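Local coordinates for cellulose-binding protein (Saccharophagus degradans, PDB 2X32) that binds a long polyisoprenoid diphosphate inside a YceI-like lipocalin-type beta barrel, probably as a carrier linked to plant cell wall breakdown, at residues 75-80 and 109-114; 35-40 and 49-54; 69-74 and 150-155; 139-144 and 168-173. All blocks are in the same frame, centred on the assembly; numbering follows the deposited sequence. Where two conformers were deposited one is given.

Interaction 1 of 4, residues 75-80 and 109-114; sequences ATYSVA and DLHGVP
Tyr77 lays its ring against the backbone of His111 and Gly112. From CB, chi1 of -54° sets CG anti to the carbonyl carbon, which brings the ring face over His111 CA. That CA sits 4.0 Å from the ring centroid, only 9° off the ring normal, a CH-pi contact. The two sides of the ring meet different partners: CD2 and CE2 the imidazole, CD2 at 3.6 Å from His111 ND1, while CE1 closes to 3.4 Å from Gly112 N. At the tip, OH hangs beside Gly112 CA. The two aromatic planes lie at 61°, an oblique pair. The opposite face of the tyrosine carries the CG2 methyl of its neighbour Thr76. With an alanine in place of Tyr77, the His111-Gly112 backbone would probably lose the ring that covers it, and ND1 its aromatic neighbour. Beyond the ring, a water takes the N-H of His111 and donates to Val79 O, and a second links Val79 O to Asp109 OD2. Ala80 CB touches Leu110 CD1 at 3.8 Å. Leu110 to Val113 forms a type I' turn, closed by Val113 N to Leu110 O at 3.0 Å, the reversal of a two-residue beta hairpin between strands 99-109 and 115-125.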
# COMPACT_ATOMS: atom_id res chain seq x y z
N ALA A 75 16.12 -5.55 -6.54
CA ALA A 75 17.38 -4.97 -7.09
C ALA A 75 17.03 -3.98 -8.21
O ALA A 75 17.79 -3.03 -8.48
CB ALA A 75 18.35 -6.02 -7.54
N THR A 76 15.89 -4.20 -8.88
CA THR A 76 15.41 -3.29 -9.93
C THR A 76 14.37 -2.33 -9.44
O THR A 76 14.38 -1.11 -9.77
CB THR A 76 14.85 -4.13 -11.09
OG1 THR A 76 15.92 -4.97 -11.60
CG2 THR A 76 14.33 -3.26 -12.24
N TYR A 77 13.52 -2.86 -8.56
CA TYR A 77 12.35 -2.13 -8.05
C TYR A 77 12.36 -2.08 -6.51
O TYR A 77 11.77 -2.94 -5.83
CB TYR A 77 11.06 -2.78 -8.51
CG TYR A 77 10.93 -2.99 -9.99
CD1 TYR A 77 10.79 -1.92 -10.85
CD2 TYR A 77 11.04 -4.23 -10.52
CE1 TYR A 77 10.71 -2.10 -12.19
CE2 TYR A 77 10.94 -4.42 -11.88
CZ TYR A 77 10.81 -3.32 -12.71
OH TYR A 77 10.72 -3.51 -14.08
N SER A 78 13.06 -1.10 -5.93
CA SER A 78 13.25 -1.09 -4.48
C SER A 78 11.96 -0.62 -3.76
O SER A 78 11.72 -0.96 -2.60
CB SER A 78 14.42 -0.24 -4.06
OG SER A 78 14.27 1.07 -4.56
N VAL A 79 11.20 0.26 -4.41
CA VAL A 79 9.99 0.87 -3.83
C VAL A 79 8.82 0.81 -4.79
O VAL A 79 9.02 0.69 -6.00
CB VAL A 79 10.20 2.29 -3.34
CG1 VAL A 79 11.33 2.34 -2.33
CG2 VAL A 79 10.47 3.27 -4.47
N ALA A 80 7.60 0.83 -4.23
CA ALA A 80 6.33 1.05 -4.97
C ALA A 80 5.81 2.41 -4.52
O ALA A 80 5.92 2.77 -3.33
CB ALA A 80 5.30 -0.05 -4.71
N ASP A 109 2.70 2.79 -8.89
CA ASP A 109 3.88 2.40 -9.64
C ASP A 109 4.51 1.22 -8.91
O ASP A 109 5.17 1.42 -7.87
CB ASP A 109 4.85 3.59 -9.76
CG ASP A 109 6.18 3.21 -10.35
OD1 ASP A 109 6.22 2.24 -11.11
OD2 ASP A 109 7.20 3.86 -10.00
N LEU A 110 4.21 0.01 -9.40
CA LEU A 110 4.66 -1.23 -8.81
C LEU A 110 5.20 -2.14 -9.88
O LEU A 110 4.52 -2.37 -10.90
CB LEU A 110 3.50 -1.94 -8.14
CG LEU A 110 3.68 -3.35 -7.61
CD1 LEU A 110 4.83 -3.36 -6.52
CD2 LEU A 110 2.37 -3.90 -7.02
N HIS A 111 6.39 -2.67 -9.63
CA HIS A 111 7.01 -3.64 -10.50
C HIS A 111 7.06 -3.19 -11.96
O HIS A 111 6.87 -4.00 -12.89
CB HIS A 111 6.32 -4.99 -10.31
CG HIS A 111 7.02 -6.15 -10.93
ND1 HIS A 111 8.30 -6.58 -10.59
CD2 HIS A 111 6.60 -6.98 -11.90
CE1 HIS A 111 8.61 -7.63 -11.36
NE2 HIS A 111 7.59 -7.88 -12.15
N GLY A 112 7.34 -1.90 -12.13
CA GLY A 112 7.47 -1.28 -13.44
C GLY A 112 6.25 -1.13 -14.28
O GLY A 112 6.40 -0.87 -15.51
N VAL A 113 5.06 -1.27 -13.69
CA VAL A 113 3.81 -1.15 -14.45
C VAL A 113 2.84 -0.18 -13.76
O VAL A 113 1.93 -0.65 -13.04
CB VAL A 113 3.10 -2.50 -14.59
CG1 VAL A 113 1.95 -2.39 -15.60
CG2 VAL A 113 4.04 -3.58 -15.10
N PRO A 114 2.95 1.12 -14.03
CA PRO A 114 2.01 2.07 -13.41
C PRO A 114 0.56 1.77 -13.77
O PRO A 114 0.25 1.48 -14.93
CB PRO A 114 2.45 3.42 -14.01
CG PRO A 114 3.94 3.24 -14.17
CD PRO A 114 4.01 1.83 -14.76
O HOH W 1 8.01 -1.13 -7.83
O HOH W 2 8.11 3.44 -7.37

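Interaction 2 of 4, residues 35-40 and 49-54; sequences DVLSGG and LVIDLN. With OTP ((2E,6E,10E,14E,18E,22E,26E)-3,7,11,15,19,23,27,31-octamethyldotriaconta-2,6,10,14,18,22,26,30-octaenyl trihydrogen diphosphate), chain C.
Val36 lies obliquely against the carboxylate of Asp52, its CB 3.6 Å from Asp52 OD2 and its CG1 almost as near. The same pair is tied through the backbone, Asp52 N donating to Val36 O. Two further bonds hold Ser38 to Val50: Ser38 N to Val50 O, and Val50 N to Ser38 O at 2.8 Å, nearly straight at 178°. This is the antiparallel beta hairpin of strands 28-42 and 46-52, part of the curled sheet round the isoprenoid. On the face shared by Ser38 and Val50, the serine OG, placed between its backbone N and carbonyl carbon (chi1 67°), rests 3.4 Å from Val50 CB. The other face carries Leu37, Leu49 and Ile51. Leu37 and Ile51 run side by side, Leu37 CD2 being 4.0 Å from Ile51 CG1, and Ile51 CD1 goes on to meet C19 of the lipid at 3.7 Å. At its backbone angles a CB on Gly39 would jam against the carbonyl O of Ser38, and would also sit tight on Leu49 CA.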
# COMPACT_ATOMS: atom_id res chain seq x y z
N ASP A 35 7.25 -3.18 6.54
CA ASP A 35 7.64 -2.52 7.79
C ASP A 35 8.09 -1.07 7.61
O ASP A 35 8.23 -0.34 8.60
CB ASP A 35 8.71 -3.34 8.51
CG ASP A 35 8.21 -4.66 9.07
OD1 ASP A 35 6.98 -4.82 9.32
OD2 ASP A 35 9.06 -5.51 9.30
N VAL A 36 8.41 -0.66 6.37
CA VAL A 36 8.90 0.67 6.11
C VAL A 36 8.06 1.36 5.03
O VAL A 36 7.98 0.90 3.89
CB VAL A 36 10.37 0.70 5.72
CG1 VAL A 36 10.85 2.11 5.34
CG2 VAL A 36 11.28 0.13 6.85
N LEU A 37 7.41 2.47 5.45
CA LEU A 37 6.60 3.35 4.62
C LEU A 37 7.13 4.77 4.78
O LEU A 37 7.60 5.15 5.84
CB LEU A 37 5.14 3.34 5.08
CG LEU A 37 4.46 1.97 5.13
CD1 LEU A 37 3.07 2.09 5.78
CD2 LEU A 37 4.40 1.31 3.75
N SER A 38 7.02 5.55 3.72
CA SER A 38 7.29 6.99 3.78
C SER A 38 6.28 7.74 2.95
O SER A 38 5.51 7.15 2.22
CB SER A 38 8.72 7.37 3.36
OG SER A 38 8.93 7.11 2.00
N GLY A 39 6.25 9.02 3.10
CA GLY A 39 5.37 9.86 2.31
C GLY A 39 5.03 11.18 2.89
O GLY A 39 5.52 11.58 3.92
N GLY A 40 4.13 11.85 2.19
CA GLY A 40 3.74 13.21 2.56
C GLY A 40 2.71 13.71 1.58
O GLY A 40 2.38 13.02 0.61
N LEU A 49 2.52 7.93 -1.07
CA LEU A 49 2.86 6.87 -0.14
C LEU A 49 3.97 6.09 -0.89
O LEU A 49 3.77 5.61 -2.00
CB LEU A 49 1.70 5.93 0.14
CG LEU A 49 2.08 4.69 0.97
CD1 LEU A 49 2.45 5.14 2.42
CD2 LEU A 49 0.91 3.71 1.03
N VAL A 50 5.14 5.95 -0.28
CA VAL A 50 6.23 5.17 -0.84
C VAL A 50 6.38 3.92 0.06
O VAL A 50 6.59 4.00 1.29
CB VAL A 50 7.52 5.95 -0.86
CG1 VAL A 50 8.69 5.09 -1.44
CG2 VAL A 50 7.36 7.28 -1.61
N ILE A 51 6.28 2.76 -0.58
CA ILE A 51 6.31 1.50 0.09
C ILE A 51 7.68 0.85 -0.18
O ILE A 51 8.03 0.58 -1.32
CB ILE A 51 5.21 0.55 -0.45
CG1 ILE A 51 3.84 1.17 -0.20
CG2 ILE A 51 5.29 -0.83 0.28
CD1 ILE A 51 2.86 0.87 -1.24
N ASP A 52 8.47 0.62 0.87
CA ASP A 52 9.78 0.02 0.73
C ASP A 52 9.66 -1.49 0.56
O ASP A 52 9.35 -2.22 1.49
CB ASP A 52 10.60 0.36 1.96
CG ASP A 52 11.96 -0.33 2.01
OD1 ASP A 52 12.33 -1.03 1.04
OD2 ASP A 52 12.62 -0.19 3.09
N LEU A 53 9.85 -1.95 -0.68
CA LEU A 53 9.53 -3.34 -0.97
C LEU A 53 10.57 -4.28 -0.35
O LEU A 53 10.28 -5.47 -0.07
CB LEU A 53 9.44 -3.55 -2.49
CG LEU A 53 8.33 -2.78 -3.16
CD1 LEU A 53 8.42 -2.95 -4.66
CD2 LEU A 53 6.93 -3.25 -2.65
N ASN A 54 11.75 -3.76 -0.01
CA ASN A 54 12.70 -4.53 0.80
C ASN A 54 12.31 -4.76 2.25
O ASN A 54 12.88 -5.64 2.91
CB ASN A 54 14.10 -3.89 0.78
CG ASN A 54 14.80 -4.14 -0.53
OD1 ASN A 54 14.92 -5.30 -0.97
ND2 ASN A 54 15.26 -3.07 -1.16
O7 OTP C . 3.42 -23.68 1.95
P2 OTP C . 4.90 -23.46 2.11
O5 OTP C . 5.72 -24.59 1.52
O6 OTP C . 5.32 -23.03 3.49
O4 OTP C . 5.21 -22.20 1.10
P1 OTP C . 5.64 -20.70 1.51
O2 OTP C . 4.35 -20.02 1.94
O3 OTP C . 6.92 -20.60 2.31
O1 OTP C . 5.95 -19.89 0.15
C40 OTP C . 4.83 -19.59 -0.71
C39 OTP C . 4.68 -18.07 -0.88
C37 OTP C . 3.52 -17.45 -0.76
C38 OTP C . 2.16 -18.07 -0.41
C36 OTP C . 3.46 -15.94 -1.00
C35 OTP C . 2.80 -15.53 -2.29
C34 OTP C . 2.70 -14.00 -2.40
C32 OTP C . 1.70 -13.32 -2.98
C33 OTP C . 0.48 -14.00 -3.51
C31 OTP C . 1.76 -11.79 -2.91
C30 OTP C . 1.69 -11.02 -4.21
C29 OTP C . 1.65 -9.52 -3.98
C27 OTP C . 0.95 -8.66 -4.72
C28 OTP C . 0.17 -9.03 -5.98
C26 OTP C . 0.83 -7.21 -4.33
C25 OTP C . 1.47 -6.79 -3.02
C24 OTP C . 0.97 -5.45 -2.47
C22 OTP C . 1.60 -4.28 -2.55
C23 OTP C . 3.00 -4.07 -3.10
C21 OTP C . 0.91 -3.07 -2.01
C20 OTP C . 0.45 -2.07 -3.11
C19 OTP C . -0.21 -0.81 -2.56
C17 OTP C . -1.52 -0.53 -2.56
C18 OTP C . -2.58 -1.31 -3.25
C16 OTP C . -2.00 0.69 -1.80
C15 OTP C . -2.69 1.69 -2.68
C14 OTP C . -2.84 3.03 -2.00
C12 OTP C . -3.90 3.86 -2.14
C13 OTP C . -5.11 3.49 -2.99
C11 OTP C . -3.96 5.20 -1.47
C10 OTP C . -2.92 5.52 -0.48
C9 OTP C . -3.16 6.77 0.37
C7 OTP C . -2.55 7.97 0.23
C8 OTP C . -1.41 8.28 -0.70
C6 OTP C . -3.01 9.09 1.13
C5 OTP C . -4.00 10.04 0.48
C4 OTP C . -4.36 11.20 1.36
C2 OTP C . -5.59 11.73 1.41
C3 OTP C . -6.80 11.34 0.64
C1 OTP C . -5.80 12.91 2.32

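Interaction 3 of 4, residues 69-74 and 150-155; sequences DYLFET and AGIETL. With OTP ((2E,6E,10E,14E,18E,22E,26E)-3,7,11,15,19,23,27,31-octamethyldotriaconta-2,6,10,14,18,22,26,30-octaenyl trihydrogen diphosphate), chain C.
A chi1 of 177° turns CG of Leu71 away from its backbone N and carries both methyls toward helix 149-158 and the lipid, while Ile152, with CG1 anti to its carbonyl carbon (chi1 -66°), points the same way alongside it. Leu71 CD1 then rests 3.8 Å from Ile152 CG1, and Leu71 CD2 turns to C30 of the bound isoprenoid at 3.8 Å. Ile152 CD1 reaches the methyl C33 of the same chain, and Leu155 CD1 touches C35 at 3.9 Å; Leu155 CD1 also lies 4.2 Å from Leu71 CB. Each of the three side chains thus offers a methyl to the lipid. The backbones come close where Gly151 meets the 69-74 segment: its CA is 3.4 Å from Tyr70 O, and a CB there would collide with that oxygen. On the outer flank, the side chains of Thr154 and Tyr70 cross at about a right angle, Thr154 CG2 lying 3.9 Å from Tyr70 CB. The threonine hydroxyl folds back to its own helix, OG1 donating to Ala150 O, which also accepts Thr154 N from the other face of the carbonyl plane. The contact joins the C-terminal turn of helix 61-72, the element that precedes strand 79-85, to helix 149-158, which links strands 130-142 and 167-177.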
# COMPACT_ATOMS: atom_id res chain seq x y z
N ASP A 69 13.51 -11.12 -4.07
CA ASP A 69 14.32 -11.49 -5.22
C ASP A 69 13.52 -11.87 -6.45
O ASP A 69 13.89 -11.47 -7.56
CB ASP A 69 15.25 -12.65 -4.83
CG ASP A 69 16.29 -12.24 -3.76
OD1 ASP A 69 16.50 -11.02 -3.54
OD2 ASP A 69 16.84 -13.17 -3.15
N TYR A 70 12.45 -12.60 -6.25
CA TYR A 70 11.74 -13.21 -7.37
C TYR A 70 10.37 -12.69 -7.61
O TYR A 70 9.86 -12.86 -8.72
CB TYR A 70 11.68 -14.72 -7.21
CG TYR A 70 13.03 -15.31 -6.97
CD1 TYR A 70 14.09 -15.11 -7.86
CD2 TYR A 70 13.23 -16.04 -5.85
CE1 TYR A 70 15.35 -15.67 -7.60
CE2 TYR A 70 14.45 -16.58 -5.57
CZ TYR A 70 15.50 -16.39 -6.42
OH TYR A 70 16.69 -17.03 -6.06
N LEU A 71 9.75 -12.03 -6.62
CA LEU A 71 8.44 -11.44 -6.83
C LEU A 71 8.59 -9.95 -7.17
O LEU A 71 8.34 -9.54 -8.30
CB LEU A 71 7.51 -11.73 -5.68
CG LEU A 71 6.14 -11.08 -5.77
CD1 LEU A 71 5.31 -11.83 -6.80
CD2 LEU A 71 5.51 -11.03 -4.35
N PHE A 72 8.98 -9.14 -6.19
CA PHE A 72 9.10 -7.75 -6.37
C PHE A 72 10.32 -7.38 -7.20
O PHE A 72 10.36 -6.32 -7.84
CB PHE A 72 9.14 -7.03 -5.04
CG PHE A 72 7.89 -7.26 -4.23
CD1 PHE A 72 6.64 -6.99 -4.80
CD2 PHE A 72 7.93 -7.66 -2.93
CE1 PHE A 72 5.50 -7.20 -4.10
CE2 PHE A 72 6.78 -7.89 -2.22
CZ PHE A 72 5.58 -7.67 -2.77
N GLU A 73 11.34 -8.23 -7.17
CA GLU A 73 12.63 -8.00 -7.90
C GLU A 73 13.24 -6.68 -7.47
O GLU A 73 13.47 -5.79 -8.26
CB GLU A 73 12.39 -8.04 -9.42
CG GLU A 73 11.86 -9.34 -9.88
CD GLU A 73 11.83 -9.40 -11.39
OE1 GLU A 73 10.89 -8.90 -11.99
OE2 GLU A 73 12.77 -9.96 -12.00
N THR A 74 13.49 -6.59 -6.15
CA THR A 74 13.89 -5.33 -5.52
C THR A 74 15.25 -4.75 -5.95
O THR A 74 15.46 -3.54 -5.76
CB THR A 74 13.82 -5.40 -3.99
OG1 THR A 74 14.79 -6.31 -3.50
CG2 THR A 74 12.40 -5.77 -3.51
N ALA A 150 4.28 -14.15 -12.93
CA ALA A 150 5.42 -15.05 -13.13
C ALA A 150 6.18 -15.23 -11.83
O ALA A 150 6.63 -16.35 -11.52
CB ALA A 150 6.39 -14.57 -14.26
N GLY A 151 6.31 -14.18 -11.05
CA GLY A 151 6.95 -14.28 -9.77
C GLY A 151 6.18 -15.17 -8.82
O GLY A 151 6.78 -15.91 -8.05
N ILE A 152 4.87 -15.06 -8.81
CA ILE A 152 4.03 -15.96 -8.01
C ILE A 152 4.25 -17.41 -8.43
O ILE A 152 4.39 -18.28 -7.58
CB ILE A 152 2.55 -15.53 -8.07
CG1 ILE A 152 2.39 -14.17 -7.38
CG2 ILE A 152 1.67 -16.57 -7.36
CD1 ILE A 152 0.97 -13.65 -7.34
N GLU A 153 4.39 -17.65 -9.73
CA GLU A 153 4.62 -19.01 -10.21
C GLU A 153 5.98 -19.52 -9.74
O GLU A 153 6.09 -20.69 -9.36
CB GLU A 153 4.49 -19.08 -11.71
CG GLU A 153 4.66 -20.48 -12.28
CD GLU A 153 3.64 -21.48 -11.78
OE1 GLU A 153 2.64 -21.08 -11.13
OE2 GLU A 153 3.83 -22.69 -12.06
N THR A 154 6.98 -18.66 -9.72
CA THR A 154 8.30 -19.04 -9.16
C THR A 154 8.17 -19.42 -7.71
O THR A 154 8.61 -20.51 -7.30
CB THR A 154 9.33 -17.89 -9.33
OG1 THR A 154 9.44 -17.67 -10.74
CG2 THR A 154 10.69 -18.22 -8.73
N LEU A 155 7.47 -18.59 -6.92
CA LEU A 155 7.26 -18.92 -5.50
C LEU A 155 6.49 -20.23 -5.35
O LEU A 155 6.81 -21.03 -4.48
CB LEU A 155 6.47 -17.81 -4.80
CG LEU A 155 7.17 -16.44 -4.68
CD1 LEU A 155 6.26 -15.42 -4.02
CD2 LEU A 155 8.42 -16.58 -3.93
O7 OTP C . 3.42 -23.68 1.95
P2 OTP C . 4.90 -23.46 2.11
O5 OTP C . 5.72 -24.59 1.52
O6 OTP C . 5.32 -23.03 3.49
O4 OTP C . 5.21 -22.20 1.10
P1 OTP C . 5.64 -20.70 1.51
O2 OTP C . 4.35 -20.02 1.94
O3 OTP C . 6.92 -20.60 2.31
O1 OTP C . 5.95 -19.89 0.15
C40 OTP C . 4.83 -19.59 -0.71
C39 OTP C . 4.68 -18.07 -0.88
C37 OTP C . 3.52 -17.45 -0.76
C38 OTP C . 2.16 -18.07 -0.41
C36 OTP C . 3.46 -15.94 -1.00
C35 OTP C . 2.80 -15.53 -2.29
C34 OTP C . 2.70 -14.00 -2.40
C32 OTP C . 1.70 -13.32 -2.98
C33 OTP C . 0.48 -14.00 -3.51
C31 OTP C . 1.76 -11.79 -2.91
C30 OTP C . 1.69 -11.02 -4.21
C29 OTP C . 1.65 -9.52 -3.98
C27 OTP C . 0.95 -8.66 -4.72
C28 OTP C . 0.17 -9.03 -5.98
C26 OTP C . 0.83 -7.21 -4.33
C25 OTP C . 1.47 -6.79 -3.02
C24 OTP C . 0.97 -5.45 -2.47
C22 OTP C . 1.60 -4.28 -2.55
C23 OTP C . 3.00 -4.07 -3.10
C21 OTP C . 0.91 -3.07 -2.01
C20 OTP C . 0.45 -2.07 -3.11
C19 OTP C . -0.21 -0.81 -2.56
C17 OTP C . -1.52 -0.53 -2.56
C18 OTP C . -2.58 -1.31 -3.25
C16 OTP C . -2.00 0.69 -1.80
C15 OTP C . -2.69 1.69 -2.68
C14 OTP C . -2.84 3.03 -2.00
C12 OTP C . -3.90 3.86 -2.14
C13 OTP C . -5.11 3.49 -2.99
C11 OTP C . -3.96 5.20 -1.47
C10 OTP C . -2.92 5.52 -0.48
C9 OTP C . -3.16 6.77 0.37
C7 OTP C . -2.55 7.97 0.23
C8 OTP C . -1.41 8.28 -0.70
C6 OTP C . -3.01 9.09 1.13
C5 OTP C . -4.00 10.04 0.48
C4 OTP C . -4.36 11.20 1.36
C2 OTP C . -5.59 11.73 1.41
C3 OTP C . -6.80 11.34 0.64
C1 OTP C . -5.80 12.91 2.32

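Interaction 4 of 4, residues 139-144 and 168-173; sequences LLIKAA and VPVDFV. With OTP ((2E,6E,10E,14E,18E,22E,26E)-3,7,11,15,19,23,27,31-octamethyldotriaconta-2,6,10,14,18,22,26,30-octaenyl trihydrogen diphosphate), chain C.
Strands 130-142 and 167-177 are antiparallel neighbours in the curled sheet of the YceI-like barrel, and one face of this pair lines the isoprenoid pocket. Ile141 and Val168 are a hydrogen-bonded pair: Ile141 N donates to Val168 O and Val168 N to Ile141 O, the latter at 2.8 Å. Val170 N adds a bond to Leu139 O. On the face away from the lipid, Leu140 packs on Pro169. On the lipid side, Ile141 CG1 packs 3.8 Å from Val170 CG2, and Ile141 CD1 and Val170 CG1 both press on the branch methyl C18, the isoleucine at 3.6 Å. Val168 CG2 takes C28, two branch methyls nearer the diphosphate, also at 3.6 Å. Back on this lipid side, Leu139 CD2 approaches the Phe172 ring at its edge, near its plane, 3.9 Å from Phe172 CE2. A serine in place of Phe172 would probably open a gap beside the lipid and leave Leu139 CD2 without its aromatic neighbour. Phe172 CG stands between its backbone N and carbonyl carbon (chi1 52°), and from there the outer end of the ring meets the lipid, with Phe172 CZ 3.7 Å from C12.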
# COMPACT_ATOMS: atom_id res chain seq x y z
N LEU A 139 -9.86 -3.87 -0.55
CA LEU A 139 -9.16 -3.36 -1.74
C LEU A 139 -8.36 -4.54 -2.29
O LEU A 139 -7.52 -5.08 -1.57
CB LEU A 139 -8.21 -2.23 -1.34
CG LEU A 139 -7.30 -1.64 -2.44
CD1 LEU A 139 -8.10 -1.21 -3.70
CD2 LEU A 139 -6.49 -0.44 -1.86
N LEU A 140 -8.64 -4.97 -3.51
CA LEU A 140 -8.00 -6.15 -4.07
C LEU A 140 -7.08 -5.73 -5.19
O LEU A 140 -7.48 -4.93 -6.06
CB LEU A 140 -9.07 -7.09 -4.63
CG LEU A 140 -10.16 -7.55 -3.66
CD1 LEU A 140 -11.33 -8.15 -4.45
CD2 LEU A 140 -9.56 -8.52 -2.57
N ILE A 141 -5.87 -6.26 -5.19
CA ILE A 141 -4.89 -6.05 -6.26
C ILE A 141 -4.75 -7.37 -7.02
O ILE A 141 -4.69 -8.46 -6.41
CB ILE A 141 -3.46 -5.75 -5.67
CG1 ILE A 141 -3.43 -4.37 -5.02
CG2 ILE A 141 -2.38 -5.90 -6.76
CD1 ILE A 141 -3.68 -3.24 -6.05
N LYS A 142 -4.70 -7.28 -8.34
CA LYS A 142 -4.49 -8.45 -9.18
C LYS A 142 -3.04 -8.49 -9.63
O LYS A 142 -2.54 -7.52 -10.20
CB LYS A 142 -5.44 -8.39 -10.40
CG LYS A 142 -6.90 -8.55 -10.00
CD LYS A 142 -7.86 -8.79 -11.14
CE LYS A 142 -9.28 -9.16 -10.59
NZ LYS A 142 -9.18 -10.10 -9.38
N ALA A 143 -2.34 -9.57 -9.32
CA ALA A 143 -0.91 -9.64 -9.68
C ALA A 143 -0.63 -9.39 -11.16
O ALA A 143 0.38 -8.79 -11.49
CB ALA A 143 -0.35 -10.99 -9.25
N ALA A 144 -1.53 -9.86 -12.02
CA ALA A 144 -1.35 -9.71 -13.44
C ALA A 144 -1.36 -8.26 -13.90
O ALA A 144 -0.68 -7.91 -14.90
CB ALA A 144 -2.34 -10.52 -14.18
N VAL A 168 -4.79 -10.30 -4.36
CA VAL A 168 -4.24 -9.95 -3.08
C VAL A 168 -4.98 -8.77 -2.42
O VAL A 168 -4.88 -7.62 -2.87
CB VAL A 168 -2.73 -9.64 -3.28
CG1 VAL A 168 -2.04 -9.18 -2.01
CG2 VAL A 168 -2.02 -10.88 -3.82
N PRO A 169 -5.74 -9.02 -1.32
CA PRO A 169 -6.31 -7.90 -0.55
C PRO A 169 -5.23 -7.05 0.10
O PRO A 169 -4.27 -7.59 0.66
CB PRO A 169 -7.10 -8.62 0.59
CG PRO A 169 -7.34 -9.99 0.02
CD PRO A 169 -6.18 -10.32 -0.78
N VAL A 170 -5.39 -5.74 0.04
CA VAL A 170 -4.46 -4.79 0.66
C VAL A 170 -5.25 -3.91 1.62
O VAL A 170 -6.33 -3.47 1.27
CB VAL A 170 -3.77 -3.93 -0.40
CG1 VAL A 170 -2.89 -2.81 0.26
CG2 VAL A 170 -2.95 -4.78 -1.29
N ASP A 171 -4.73 -3.68 2.84
CA ASP A 171 -5.31 -2.78 3.82
C ASP A 171 -4.27 -1.86 4.37
O ASP A 171 -3.11 -2.24 4.49
CB ASP A 171 -5.87 -3.57 4.98
CG ASP A 171 -7.09 -4.30 4.60
OD1 ASP A 171 -8.14 -3.68 4.35
OD2 ASP A 171 -7.01 -5.55 4.62
N PHE A 172 -4.65 -0.63 4.67
CA PHE A 172 -3.69 0.32 5.22
C PHE A 172 -4.36 1.28 6.15
O PHE A 172 -5.54 1.60 5.99
CB PHE A 172 -2.89 1.05 4.13
CG PHE A 172 -3.74 1.72 3.05
CD1 PHE A 172 -4.32 2.98 3.25
CD2 PHE A 172 -4.00 1.07 1.86
CE1 PHE A 172 -5.11 3.55 2.29
CE2 PHE A 172 -4.81 1.67 0.91
CZ PHE A 172 -5.32 2.91 1.14
N VAL A 173 -3.62 1.75 7.13
CA VAL A 173 -4.00 2.89 7.99
C VAL A 173 -2.78 3.81 7.99
O VAL A 173 -1.70 3.45 8.47
CB VAL A 173 -4.38 2.48 9.39
CG1 VAL A 173 -4.73 3.73 10.23
CG2 VAL A 173 -5.56 1.45 9.35
O7 OTP C . 3.42 -23.68 1.95
P2 OTP C . 4.90 -23.46 2.11
O5 OTP C . 5.72 -24.59 1.52
O6 OTP C . 5.32 -23.03 3.49
O4 OTP C . 5.21 -22.20 1.10
P1 OTP C . 5.64 -20.70 1.51
O2 OTP C . 4.35 -20.02 1.94
O3 OTP C . 6.92 -20.60 2.31
O1 OTP C . 5.95 -19.89 0.15
C40 OTP C . 4.83 -19.59 -0.71
C39 OTP C . 4.68 -18.07 -0.88
C37 OTP C . 3.52 -17.45 -0.76
C38 OTP C . 2.16 -18.07 -0.41
C36 OTP C . 3.46 -15.94 -1.00
C35 OTP C . 2.80 -15.53 -2.29
C34 OTP C . 2.70 -14.00 -2.40
C32 OTP C . 1.70 -13.32 -2.98
C33 OTP C . 0.48 -14.00 -3.51
C31 OTP C . 1.76 -11.79 -2.91
C30 OTP C . 1.69 -11.02 -4.21
C29 OTP C . 1.65 -9.52 -3.98
C27 OTP C . 0.95 -8.66 -4.72
C28 OTP C . 0.17 -9.03 -5.98
C26 OTP C . 0.83 -7.21 -4.33
C25 OTP C . 1.47 -6.79 -3.02
C24 OTP C . 0.97 -5.45 -2.47
C22 OTP C . 1.60 -4.28 -2.55
C23 OTP C . 3.00 -4.07 -3.10
C21 OTP C . 0.91 -3.07 -2.01
C20 OTP C . 0.45 -2.07 -3.11
C19 OTP C . -0.21 -0.81 -2.56
C17 OTP C . -1.52 -0.53 -2.56
C18 OTP C . -2.58 -1.31 -3.25
C16 OTP C . -2.00 0.69 -1.80
C15 OTP C . -2.69 1.69 -2.68
C14 OTP C . -2.84 3.03 -2.00
C12 OTP C . -3.90 3.86 -2.14
C13 OTP C . -5.11 3.49 -2.99
C11 OTP C . -3.96 5.20 -1.47
C10 OTP C . -2.92 5.52 -0.48
C9 OTP C . -3.16 6.77 0.37
C7 OTP C . -2.55 7.97 0.23
C8 OTP C . -1.41 8.28 -0.70
C6 OTP C . -3.01 9.09 1.13
C5 OTP C . -4.00 10.04 0.48
C4 OTP C . -4.36 11.20 1.36
C2 OTP C . -5.59 11.73 1.41
C3 OTP C . -6.80 11.34 0.64
C1 OTP C . -5.80 12.91 2.32
O HOH W 3 -8.57 -5.06 1.55

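Overall arrangement
The bound isoprenoid is the common thread: interactions 2, 3 and 4 touch it directly, and interaction 1 reaches it through Leu110. Interactions 1 and 2, with centres 12 Å apart, are joined in one sheet, where Ala80 O lies 2.8 Å from Ile51 N. Interaction 1 also meets interaction 3, since Tyr77 CD2 is 3.5 Å from Phe72 O. Asn54 OD1 and Thr74 OG1, 2.7 Å apart, tie interaction 2 to the loop that follows helix 61-72. Interaction 3 meets interaction 4 where Ile152 CD1 packs on Ala143 CB at 3.5 Å. Interactions 2 and 4 do not touch; their centres are 15 Å apart, and the lipid contacts both.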